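Local coordinates for malonyl CoA-acyl carrier protein transacylase (Bartonella henselae, PDB 3QAT), which probably transfers the malonyl group from malonyl-CoA to the thiol of acyl carrier protein, supplying the elongation substrate of bacterial fatty acid synthesis, at residues I19-V24 with Q66-A71. Numbering follows the deposited sequence.
Sequences IGMGKV and QPALMA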
ATOM      1  N   ILE A  19     -11.733  -2.107 -11.758  1.00  9.22           N
ATOM      2  CA  ILE A  19     -13.011  -2.845 -11.846  0.80  9.98           C
ATOM      3  C   ILE A  19     -12.740  -4.239 -12.380  1.00  9.97           C
ATOM      4  O   ILE A  19     -12.003  -4.404 -13.377  1.00 11.69           O
ATOM      5  CB  ILE A  19     -14.004  -2.178 -12.818  0.80 11.67           C
ATOM      6  CG1 ILE A  19     -14.546  -0.882 -12.222  0.80 11.76           C
ATOM      7  CG2 ILE A  19     -15.161  -3.153 -13.194  0.80 12.99           C
ATOM      8  CD1 ILE A  19     -15.290  -0.018 -13.302  0.80 12.36           C
ATOM      9  N   GLY A  20     -13.353  -5.228 -11.736  1.00  9.71           N
ATOM     10  CA  GLY A  20     -13.212  -6.639 -12.130  1.00 10.38           C
ATOM     11  C   GLY A  20     -12.019  -7.353 -11.535  1.00 10.57           C
ATOM     12  O   GLY A  20     -11.857  -8.573 -11.728  1.00 11.59           O
ATOM     13  N   MET A  21     -11.169  -6.637 -10.797  1.00  9.62           N
ATOM     14  CA  MET A  21     -10.042  -7.294 -10.161  1.00  9.59           C
ATOM     15  C   MET A  21     -10.517  -8.459  -9.280  1.00 10.12           C
ATOM     16  O   MET A  21     -11.534  -8.361  -8.572  1.00 10.89           O
ATOM     17  CB  MET A  21      -9.208  -6.279  -9.360  1.00  8.05           C
ATOM     18  CG  MET A  21      -9.939  -5.652  -8.186  1.00  7.94           C
ATOM     19  SD  MET A  21      -8.819  -4.459  -7.390  1.00  6.99           S
ATOM     20  CE  MET A  21      -9.828  -3.964  -5.980  1.00  8.64           C
ATOM     21  N   GLY A  22      -9.797  -9.571  -9.381  1.00  9.57           N
ATOM     22  CA  GLY A  22     -10.109 -10.750  -8.590  1.00 10.76           C
ATOM     23  C   GLY A  22     -11.255 -11.624  -9.105  1.00 12.04           C
ATOM     24  O   GLY A  22     -11.381 -12.738  -8.629  1.00 12.63           O
ATOM     25  N   LYS A  23     -12.060 -11.154 -10.069  1.00 11.67           N
ATOM     26  CA  LYS A  23     -13.289 -11.880 -10.449  1.00 13.48           C
ATOM     27  C   LYS A  23     -12.930 -13.218 -11.099  1.00 14.10           C
ATOM     28  O   LYS A  23     -13.461 -14.266 -10.706  1.00 14.25           O
ATOM     29  CB  LYS A  23     -14.188 -11.047 -11.382  1.00 13.21           C
ATOM     30  CG  LYS A  23     -15.457 -11.768 -11.884  1.00 16.40           C
ATOM     31  CD  LYS A  23     -16.419 -12.047 -10.740  1.00 19.73           C
ATOM     32  CE  LYS A  23     -17.553 -12.969 -11.150  1.00 21.31           C
ATOM     33  NZ  LYS A  23     -18.492 -13.161 -10.015  1.00 22.47           N
ATOM     34  N   VAL A  24     -12.017 -13.177 -12.068  1.00 14.73           N
ATOM     35  CA  VAL A  24     -11.583 -14.423 -12.732  1.00 14.78           C
ATOM     36  C   VAL A  24     -10.986 -15.434 -11.739  1.00 15.27           C
ATOM     37  O   VAL A  24     -11.286 -16.643 -11.798  1.00 15.16           O
ATOM     38  CB  VAL A  24     -10.615 -14.135 -13.900  1.00 15.47           C
ATOM     39  CG1 VAL A  24      -9.994 -15.450 -14.453  1.00 14.75           C
ATOM     40  CG2 VAL A  24     -11.366 -13.363 -14.991  1.00 16.40           C
ATOM     41  N   GLN A  66      -9.439   0.284   0.026  1.00  6.35           N
ATOM     42  CA  GLN A  66      -8.491  -0.336   0.978  1.00  6.47           C
ATOM     43  C   GLN A  66      -8.868  -1.811   1.287  1.00  5.82           C
ATOM     44  O   GLN A  66      -8.048  -2.685   1.046  1.00  6.56           O
ATOM     45  CB  GLN A  66      -8.338   0.493   2.261  1.00  7.37           C
ATOM     46  CG  GLN A  66      -7.743   1.878   1.987  1.00  7.67           C
ATOM     47  CD  GLN A  66      -7.254   2.560   3.266  1.00  7.79           C
ATOM     48  OE1 GLN A  66      -6.697   1.906   4.165  1.00  8.31           O
ATOM     49  NE2 GLN A  66      -7.435   3.889   3.350  1.00  9.12           N
ATOM     50  N   PRO A  67     -10.101  -2.084   1.787  1.00  5.72           N
ATOM     51  CA  PRO A  67     -10.395  -3.504   2.001  1.00  5.77           C
ATOM     52  C   PRO A  67     -10.440  -4.278   0.681  1.00  5.94           C
ATOM     53  O   PRO A  67     -10.061  -5.470   0.655  1.00  6.41           O
ATOM     54  CB  PRO A  67     -11.769  -3.510   2.717  1.00  6.13           C
ATOM     55  CG  PRO A  67     -12.389  -2.124   2.374  1.00  5.90           C
ATOM     56  CD  PRO A  67     -11.177  -1.197   2.311  1.00  5.20           C
ATOM     57  N   ALA A  68     -10.861  -3.623  -0.421  1.00  5.31           N
ATOM     58  CA  ALA A  68     -10.923  -4.354  -1.723  1.00  6.17           C
ATOM     59  C   ALA A  68      -9.560  -4.813  -2.233  1.00  5.42           C
ATOM     60  O   ALA A  68      -9.408  -5.952  -2.674  1.00  5.78           O
ATOM     61  CB  ALA A  68     -11.590  -3.502  -2.801  1.00  5.82           C
ATOM     62  N   LEU A  69      -8.570  -3.927  -2.182  1.00  5.52           N
ATOM     63  CA  LEU A  69      -7.228  -4.296  -2.650  1.00  4.97           C
ATOM     64  C   LEU A  69      -6.641  -5.394  -1.774  1.00  5.92           C
ATOM     65  O   LEU A  69      -5.967  -6.310  -2.288  1.00  6.35           O
ATOM     66  CB  LEU A  69      -6.296  -3.069  -2.691  1.00  5.78           C
ATOM     67  CG  LEU A  69      -6.492  -2.238  -3.985  1.00  4.13           C
ATOM     68  CD1 LEU A  69      -5.876  -0.840  -3.827  1.00  6.95           C
ATOM     69  CD2 LEU A  69      -5.863  -2.968  -5.178  1.00  4.86           C
ATOM     70  N   MET A  70      -6.875  -5.309  -0.455  1.00  5.12           N
ATOM     71  CA  MET A  70      -6.391  -6.352   0.440  1.00  5.85           C
ATOM     72  C   MET A  70      -7.042  -7.693   0.075  1.00  6.10           C
ATOM     73  O   MET A  70      -6.358  -8.715   0.026  1.00  6.89           O
ATOM     74  CB  MET A  70      -6.672  -5.976   1.908  1.00  6.66           C
ATOM     75  CG  MET A  70      -6.214  -7.016   2.966  1.00  6.58           C
ATOM     76  SD  MET A  70      -7.456  -8.332   3.202  1.00  7.51           S
ATOM     77  CE  MET A  70      -8.852  -7.403   3.832  1.00  7.34           C
ATOM     78  N   ALA A  71      -8.343  -7.675  -0.231  1.00  5.94           N
ATOM     79  CA  ALA A  71      -9.056  -8.933  -0.581  1.00  5.60           C
ATOM     80  C   ALA A  71      -8.404  -9.576  -1.813  1.00  6.42           C
ATOM     81  O   ALA A  71      -8.188 -10.779  -1.830  1.00  6.92           O
ATOM     82  CB  ALA A  71     -10.524  -8.662  -0.859  1.00  6.36           C
TER
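Met-21 and Leu-69 have the nearest CA atoms across the two segments, 8.6 Å apart, a gap that one long side chain from the loop at 19-22 spans to reach helix 62-82. Residues 20-23 form a type II turn closed by the hydrogen bond from Lys-23 N to Gly-20 O (3.1 Å); Gly-22, third in the turn with positive phi, is also the N-cap of helix 23-28. The Met-21 side chain starts with CG between the backbone N and the carbonyl carbon (chi1 64°) and then runs fully extended, bringing its methyl end-on to the helix. There CE packs on CB of Ala-68 at 3.7 Å and also lies against that residue's carbonyl carbon. Leu-69 sets out away from the loop, yet its CD2 meets the flank of Met-21 SD at 4.0 Å, the two side chains crossing at about a right angle. These contacts are apolar and buried, although SD also takes part in a hydrogen bond to a residue adjoining the segments. Leu-69 lies near, without touching, a GxSxG pattern (Gly-96, Ser-98, Gly-100) consistent with this family's nucleophile elbow. Ser-283 touches Met-21 and Leu-69; Ile-51 touches Met-21 and Ala-68 and is backbone-bonded to Gly-20, linking the loop after strand 6-11 to helices 47-53 and 62-82.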